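Local coordinates for UPF0141 protein yjdB (Campylobacter jejuni subsp. jejuni HB93-13, PDB 4TN0) that probably transfers phosphoethanolamine onto acceptor molecules in the periplasm, as the zinc-binding, alkaline phosphatase-like catalytic domain of EptC, an enzyme required for polymyxin resistance and motility, at residues G109-G113 / V114-L118; A244-P247 / S248-H252; F257-D261 / E262-N266. All blocks are in the same frame, centred on the assembly; numbering follows the deposited sequence.

Interaction 1 (G109-G113 / V114-L118)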
loop_
_atom_site.group_PDB
_atom_site.type_symbol
_atom_site.label_atom_id
_atom_site.label_comp_id
_atom_site.label_asym_id
_atom_site.label_seq_id
_atom_site.Cartn_x
_atom_site.Cartn_y
_atom_site.Cartn_z
ATOM N N GLY A 109 12.134 6.366 -5.427
ATOM C CA GLY A 109 12.992 5.199 -5.426
ATOM C C GLY A 109 12.706 4.155 -6.478
ATOM O O GLY A 109 13.467 3.205 -6.626
ATOM N N GLY A 110 11.623 4.330 -7.225
ATOM C CA GLY A 110 11.247 3.350 -8.226
ATOM C C GLY A 110 10.494 2.146 -7.681
ATOM O O GLY A 110 10.030 2.158 -6.542
ATOM N N CYS A 111 10.340 1.111 -8.499
ATOM C CA CYS A 111 9.571 -0.051 -8.069
ATOM C C CYS A 111 10.464 -1.138 -7.448
ATOM O O CYS A 111 9.999 -2.258 -7.195
ATOM C CB CYS A 111 8.764 -0.631 -9.246
ATOM S SG CYS A 111 9.763 -1.213 -10.623
ATOM N N LYS A 112 11.746 -0.810 -7.245
ATOM C CA LYS A 112 12.736 -1.748 -6.694
ATOM C C LYS A 112 12.666 -3.127 -7.348
ATOM O O LYS A 112 12.765 -4.147 -6.669
ATOM C CB LYS A 112 12.569 -1.898 -5.177
ATOM C CG LYS A 112 12.663 -0.607 -4.373
ATOM C CD LYS A 112 14.117 -0.231 -4.123
ATOM C CE LYS A 112 14.278 1.098 -3.391
ATOM N NZ LYS A 112 14.952 2.055 -4.291
ATOM N N GLY A 113 12.482 -3.145 -8.665
ATOM C CA GLY A 113 12.515 -4.379 -9.441
ATOM C C GLY A 113 11.235 -5.196 -9.512
ATOM O O GLY A 113 11.213 -6.254 -10.145
ATOM N N VAL A 114 10.172 -4.721 -8.873
ATOM C CA VAL A 114 8.919 -5.468 -8.847
ATOM C C VAL A 114 8.168 -5.385 -10.187
ATOM O O VAL A 114 7.600 -6.376 -10.650
ATOM C CB VAL A 114 8.010 -4.966 -7.720
ATOM C CG1 VAL A 114 6.671 -5.672 -7.761
ATOM C CG2 VAL A 114 8.678 -5.206 -6.370
ATOM N N CYS A 115 8.202 -4.204 -10.808
ATOM C CA CYS A 115 7.398 -3.878 -11.989
ATOM C C CYS A 115 8.152 -4.101 -13.302
ATOM O O CYS A 115 7.619 -3.860 -14.390
ATOM C CB CYS A 115 6.959 -2.402 -11.943
ATOM S SG CYS A 115 8.365 -1.239 -12.148
ATOM N N ASP A 116 9.396 -4.551 -13.187
ATOM C CA ASP A 116 10.320 -4.589 -14.316
ATOM C C ASP A 116 9.834 -5.367 -15.547
ATOM O O ASP A 116 10.151 -5.011 -16.681
ATOM C CB ASP A 116 11.653 -5.158 -13.838
ATOM C CG ASP A 116 12.423 -4.171 -12.971
ATOM O OD1 ASP A 116 11.859 -3.109 -12.619
ATOM O OD2 ASP A 116 13.590 -4.457 -12.642
ATOM N N ARG A 117 9.078 -6.433 -15.320
ATOM C CA ARG A 117 8.686 -7.303 -16.409
ATOM C C ARG A 117 7.216 -7.105 -16.774
ATOM O O ARG A 117 6.615 -7.948 -17.438
ATOM C CB ARG A 117 8.961 -8.760 -16.043
ATOM C CG ARG A 117 10.437 -9.116 -15.961
ATOM C CD ARG A 117 10.614 -10.396 -15.159
ATOM N NE ARG A 117 9.953 -10.243 -13.873
ATOM C CZ ARG A 117 10.530 -9.655 -12.822
ATOM N NH1 ARG A 117 9.873 -9.526 -11.676
ATOM N NH2 ARG A 117 11.771 -9.190 -12.920
ATOM N N LEU A 118 6.652 -5.972 -16.372
ATOM C CA LEU A 118 5.290 -5.656 -16.758
ATOM C C LEU A 118 5.324 -4.918 -18.083
ATOM O O LEU A 118 6.312 -4.253 -18.409
ATOM C CB LEU A 118 4.586 -4.812 -15.706
ATOM C CG LEU A 118 4.292 -5.554 -14.406
ATOM C CD1 LEU A 118 3.529 -4.662 -13.436
ATOM C CD2 LEU A 118 3.554 -6.848 -14.651
#
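The amide N of Val114 donates to Cys111 O over 3.0 Å in a nearly straight bond. This bond closes a type I' beta turn, whose two central residues must both adopt positive phi; Gly113 does so at little cost, while Lys112 takes the left-handed conformation less readily.

One residue further on, a disulfide joins Cys111 SG to Cys115 SG at 2.1 Å, with a left-handed twist (chi3 -64°). Each sulfur sits between its own backbone N and carbonyl carbon (chi1 61° and 68°), which brings the two together across the turn. The backbone hydrogen bond thus closes the four-residue turn from Cys111 to Val114, and the disulfide closes the five-residue loop from Cys111 to Cys115; such bridges are common in proteins that fold in the oxidising periplasm. The Asp116 carboxylate reaches back to the turn, its OD2 lying 3.4 Å from Gly113 CA. Lys112 instead folds its chain back toward the start of the loop, and its NZ bonds Gly109 O at 3.0 Å.

Buried Val114 packs on Met91 of helix 90-96 and Phe73 of helix 68-73, and both cysteines rest on Trp103 of strand 100-105. Arg117 makes a salt bridge with Asp92, so this loop between strands 100-105 and 120-123 is fastened to helix 90-96 beside the sheet's edge.

Interaction 2 (A244-P247 / S248-H252)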
loop_
_atom_site.group_PDB
_atom_site.type_symbol
_atom_site.label_atom_id
_atom_site.label_comp_id
_atom_site.label_asym_id
_atom_site.label_seq_id
_atom_site.Cartn_x
_atom_site.Cartn_y
_atom_site.Cartn_z
ATOM N N ALA A 244 14.623 -6.003 14.069
ATOM C CA ALA A 244 14.499 -6.645 15.369
ATOM C C ALA A 244 14.564 -5.626 16.536
ATOM O O ALA A 244 13.987 -5.856 17.606
ATOM C CB ALA A 244 15.570 -7.736 15.524
ATOM N N ILE A 245 15.226 -4.492 16.338
ATOM C CA ILE A 245 15.281 -3.543 17.431
ATOM C C ILE A 245 14.425 -2.329 17.136
ATOM O O ILE A 245 14.348 -1.427 17.954
ATOM C CB ILE A 245 16.703 -3.053 17.733
ATOM C CG1 ILE A 245 17.218 -2.173 16.588
ATOM C CG2 ILE A 245 17.624 -4.197 17.980
ATOM C CD1 ILE A 245 18.569 -1.507 16.866
ATOM N N ALA A 246 13.767 -2.313 15.977
ATOM C CA ALA A 246 13.031 -1.124 15.547
ATOM C C ALA A 246 11.804 -0.878 16.416
ATOM O O ALA A 246 11.142 -1.817 16.829
ATOM C CB ALA A 246 12.609 -1.264 14.065
ATOM N N PRO A 247 11.480 0.398 16.679
ATOM C CA PRO A 247 10.216 0.714 17.359
ATOM C C PRO A 247 9.019 0.406 16.454
ATOM O O PRO A 247 9.142 0.410 15.210
ATOM C CB PRO A 247 10.317 2.225 17.613
ATOM C CG PRO A 247 11.218 2.715 16.532
ATOM C CD PRO A 247 12.207 1.609 16.264
ATOM N N SER A 248 7.859 0.170 17.055
ATOM C CA SER A 248 6.672 -0.132 16.260
ATOM C C SER A 248 6.310 1.016 15.288
ATOM O O SER A 248 5.597 0.784 14.314
ATOM C CB SER A 248 5.488 -0.462 17.166
ATOM O OG SER A 248 5.155 0.637 17.982
ATOM N N TYR A 249 6.773 2.240 15.583
ATOM C CA TYR A 249 6.612 3.389 14.686
ATOM C C TYR A 249 7.105 3.068 13.284
ATOM O O TYR A 249 6.586 3.613 12.324
ATOM C CB TYR A 249 7.351 4.635 15.206
ATOM C CG TYR A 249 6.662 5.314 16.364
ATOM C CD1 TYR A 249 5.280 5.440 16.381
ATOM C CD2 TYR A 249 7.394 5.813 17.460
ATOM C CE1 TYR A 249 4.637 6.040 17.446
ATOM C CE2 TYR A 249 6.754 6.417 18.530
ATOM C CZ TYR A 249 5.371 6.528 18.508
ATOM O OH TYR A 249 4.694 7.128 19.535
ATOM N N GLN A 250 8.101 2.188 13.169
ATOM C CA GLN A 250 8.670 1.852 11.863
ATOM C C GLN A 250 8.106 0.569 11.240
ATOM O O GLN A 250 8.198 0.413 10.028
ATOM C CB GLN A 250 10.196 1.763 11.948
ATOM C CG GLN A 250 10.807 3.137 12.182
ATOM C CD GLN A 250 12.319 3.159 12.107
ATOM O OE1 GLN A 250 12.965 2.323 11.443
ATOM N NE2 GLN A 250 12.897 4.126 12.791
ATOM N N THR A 251 7.525 -0.328 12.043
ATOM C CA THR A 251 7.019 -1.608 11.530
ATOM C C THR A 251 5.486 -1.713 11.463
ATOM O O THR A 251 4.928 -2.506 10.678
ATOM C CB THR A 251 7.551 -2.800 12.392
ATOM O OG1 THR A 251 7.120 -2.651 13.751
ATOM C CG2 THR A 251 9.052 -2.831 12.374
ATOM N N HIS A 252 4.811 -0.920 12.287
ATOM C CA HIS A 252 3.350 -0.949 12.374
ATOM C C HIS A 252 2.751 0.033 11.357
ATOM O O HIS A 252 2.816 1.263 11.542
ATOM C CB HIS A 252 2.915 -0.610 13.811
ATOM C CG HIS A 252 1.443 -0.739 14.064
ATOM N ND1 HIS A 252 0.584 -1.386 13.196
ATOM C CD2 HIS A 252 0.679 -0.295 15.093
ATOM C CE1 HIS A 252 -0.646 -1.336 13.682
ATOM N NE2 HIS A 252 -0.615 -0.680 14.832
#
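Backbone hydrogen bonding carries the contact between Pro247 and Gln250. Gln250 N donates to Pro247 O over 2.9 Å at an angle of 162°. Tyr249 N lies almost as close to the same oxygen but is badly angled and makes no bond with it. Within the following turn, His252 N reaches Ser248 O at 2.8 Å, while Thr251 N makes a weak bond to that oxygen, so Ser248 O receives two amides.

The chain here enters the short, weakly bonded helix 248-251, which leads directly into strand 252-259 of the central sheet of this alkaline phosphatase-like domain. Proline suits the entry: it lacks an amide hydrogen to offer, and its ring restrains phi (-68°) while its carbonyl still serves the first turn.

Apolar packing is modest. The methyl CB of Ala246 points toward the helix and lies 4.2 Å from Thr251 CG2. Thr251 CG2 is anti to its own carbonyl carbon, with OG1 occupying the position between N and C (chi1 60°). The small alanine fits this approach.

A loose contact of a ring carbon with an amide adds to this, Pro247 CG coming within 4.3 Å of Gln250 NE2. The remaining partners of the side chains lie outside the turn. Gln250, its chain extended past CG, uses both ends of a buried amide: NE2 donates to Ser230 OG, and OE1 accepts from Met241 N. The Tyr249 ring makes a cation-pi contact with Arg29, and His252 ND1 bonds Phe58 O.

Interaction 3 (F257-D261 / E262-N266)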
loop_
_atom_site.group_PDB
_atom_site.type_symbol
_atom_site.label_atom_id
_atom_site.label_comp_id
_atom_site.label_asym_id
_atom_site.label_seq_id
_atom_site.Cartn_x
_atom_site.Cartn_y
_atom_site.Cartn_z
ATOM N N PHE A 257 -8.848 -1.322 3.144
ATOM C CA PHE A 257 -9.541 -2.002 2.045
ATOM C C PHE A 257 -10.913 -1.421 1.767
ATOM O O PHE A 257 -11.660 -1.060 2.683
ATOM C CB PHE A 257 -9.699 -3.504 2.323
ATOM C CG PHE A 257 -10.463 -4.243 1.244
ATOM C CD1 PHE A 257 -9.868 -4.527 0.021
ATOM C CD2 PHE A 257 -11.776 -4.643 1.450
ATOM C CE1 PHE A 257 -10.565 -5.191 -0.966
ATOM C CE2 PHE A 257 -12.476 -5.311 0.461
ATOM C CZ PHE A 257 -11.869 -5.586 -0.745
ATOM N N TRP A 258 -11.232 -1.321 0.487
ATOM C CA TRP A 258 -12.573 -0.946 0.086
ATOM C C TRP A 258 -12.994 -1.748 -1.138
ATOM O O TRP A 258 -12.179 -2.042 -2.015
ATOM C CB TRP A 258 -12.662 0.553 -0.206
ATOM C CG TRP A 258 -14.009 0.978 -0.689
ATOM C CD1 TRP A 258 -15.041 1.432 0.074
ATOM C CD2 TRP A 258 -14.470 1.005 -2.043
ATOM N NE1 TRP A 258 -16.121 1.731 -0.716
ATOM C CE2 TRP A 258 -15.796 1.479 -2.022
ATOM C CE3 TRP A 258 -13.895 0.668 -3.272
ATOM C CZ2 TRP A 258 -16.553 1.628 -3.179
ATOM C CZ3 TRP A 258 -14.648 0.818 -4.420
ATOM C CH2 TRP A 258 -15.962 1.293 -4.366
ATOM N N SER A 259 -14.280 -2.070 -1.209
ATOM C CA SER A 259 -14.831 -2.743 -2.374
ATOM C C SER A 259 -16.283 -2.361 -2.524
ATOM O O SER A 259 -16.946 -2.036 -1.536
ATOM C CB SER A 259 -14.699 -4.257 -2.248
ATOM O OG SER A 259 -15.080 -4.887 -3.453
ATOM N N ASN A 260 -16.778 -2.408 -3.759
ATOM C CA ASN A 260 -18.203 -2.213 -4.015
ATOM C C ASN A 260 -18.953 -3.529 -3.836
ATOM O O ASN A 260 -20.159 -3.545 -3.580
ATOM C CB ASN A 260 -18.423 -1.666 -5.426
ATOM C CG ASN A 260 -17.719 -2.489 -6.483
ATOM O OD1 ASN A 260 -17.467 -3.679 -6.287
ATOM N ND2 ASN A 260 -17.384 -1.860 -7.606
ATOM N N ASP A 261 -18.208 -4.627 -3.936
ATOM C CA ASP A 261 -18.689 -5.941 -3.554
ATOM C C ASP A 261 -18.654 -6.005 -2.045
ATOM O O ASP A 261 -17.596 -6.213 -1.458
ATOM C CB ASP A 261 -17.798 -7.022 -4.175
ATOM C CG ASP A 261 -18.211 -8.443 -3.808
ATOM O OD1 ASP A 261 -18.736 -8.686 -2.698
ATOM O OD2 ASP A 261 -17.987 -9.333 -4.656
ATOM N N GLU A 262 -19.806 -5.863 -1.406
ATOM C CA GLU A 262 -19.799 -5.749 0.043
ATOM C C GLU A 262 -19.757 -7.086 0.751
ATOM O O GLU A 262 -20.095 -7.185 1.932
ATOM C CB GLU A 262 -20.942 -4.880 0.567
ATOM C CG GLU A 262 -20.510 -3.396 0.600
ATOM C CD GLU A 262 -21.425 -2.501 1.421
ATOM O OE1 GLU A 262 -22.512 -2.972 1.821
ATOM O OE2 GLU A 262 -21.044 -1.332 1.685
ATOM N N LYS A 263 -19.353 -8.123 0.035
ATOM C CA LYS A 263 -19.161 -9.394 0.702
ATOM C C LYS A 263 -17.674 -9.502 1.041
ATOM O O LYS A 263 -17.281 -10.022 2.094
ATOM C CB LYS A 263 -19.611 -10.548 -0.195
ATOM C CG LYS A 263 -19.280 -11.913 0.361
ATOM C CD LYS A 263 -18.155 -12.595 -0.382
ATOM C CE LYS A 263 -17.904 -13.978 0.224
ATOM N NZ LYS A 263 -17.269 -14.936 -0.722
ATOM N N LEU A 264 -16.861 -8.927 0.160
ATOM C CA LEU A 264 -15.445 -8.722 0.411
ATOM C C LEU A 264 -15.301 -7.703 1.523
ATOM O O LEU A 264 -14.524 -7.884 2.468
ATOM C CB LEU A 264 -14.737 -8.247 -0.855
ATOM C CG LEU A 264 -14.848 -9.261 -1.989
ATOM C CD1 LEU A 264 -14.109 -8.795 -3.239
ATOM C CD2 LEU A 264 -14.348 -10.621 -1.506
ATOM N N MET A 265 -16.088 -6.641 1.409
ATOM C CA MET A 265 -16.105 -5.593 2.405
ATOM C C MET A 265 -16.365 -6.130 3.794
ATOM O O MET A 265 -15.810 -5.619 4.773
ATOM C CB MET A 265 -17.170 -4.554 2.050
ATOM C CG MET A 265 -16.913 -3.192 2.630
ATOM S SD MET A 265 -15.626 -2.328 1.721
ATOM C CE MET A 265 -15.731 -0.744 2.545
ATOM N N ASN A 266 -17.193 -7.168 3.895
ATOM C CA ASN A 266 -17.496 -7.684 5.227
ATOM C C ASN A 266 -16.557 -8.835 5.625
ATOM O O ASN A 266 -16.370 -9.082 6.822
ATOM C CB ASN A 266 -18.963 -8.114 5.336
ATOM C CG ASN A 266 -19.373 -8.406 6.777
ATOM O OD1 ASN A 266 -19.248 -7.538 7.656
ATOM N ND2 ASN A 266 -19.878 -9.621 7.025
#
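Asp261 supplies two acceptors to the start of the following helix. Its carboxylate OD1 accepts from Lys263 N at 2.9 Å, met nearly along the C-O axis, and also takes a weak, longer bond from Leu264 N. Its backbone O accepts from Met265 N at 3.3 Å, a straight bond (166°), and weakly from Leu264 N. With CG anti to the backbone N (chi1 179°), the carboxylate swings forward over amides that have no preceding helical turn to bond them. Aspartate is well suited to this, its chain being short enough to reach them and its negative charge probably favoured at a helix N terminus, although the like charge of Glu218 close to OD2 would probably oppose this and could raise the acid's pKa.

The backbone leading into the turn is fixed by Asp261 N donating to Ser259 OG over 3.2 Å, an ST turn, and the same hydroxyl is engaged with Ser219 and Ser220.

Further out, the flexible Met265 bends at chi2 (76°) to lay its sulfur against the strand. Ser259 N makes a weak hydrogen bond to Met265 SD at 3.2 Å, with the thioether sulfur as acceptor. Both neighbouring aromatics take part in Met-aromatic contacts: SD lies 4.6 Å from the centroid of the Trp258 five-membered ring, and Met265 CE comes to 3.4 Å from Trp258 CD1. The sulfur approaches both rings obliquely, Phe257 from farther off, while Phe257 CZ packs against Leu264 CB at 3.9 Å.

Phe257 and Leu264 extend this packing onto strand 218-224 and Leu303, whereas Trp258 leans on Ile208 and Leu211 of helix 186-211. The turn therefore joins strand 252-259 to helix 264-271, alongside strand 218-224.

Followed from the N terminus, the three contacts lie in series, neither nested nor crossed, and each closes a local turn. Interaction 1 closes a disulfide-bridged loop in the connection from strand 100-105 to strand 120-123, the latter an outermost strand of the central sheet. More than a hundred residues later, interaction 2 opens helix 248-251, which runs straight into strand 252-259; interaction 3 then turns the chain from the end of that strand into helix 264-271. Interactions 2 and 3 therefore bracket one strand, their centres 30 Å apart. Interactions 1 and 3 lie on opposite sides of the chain's centre, and none of the three touches another.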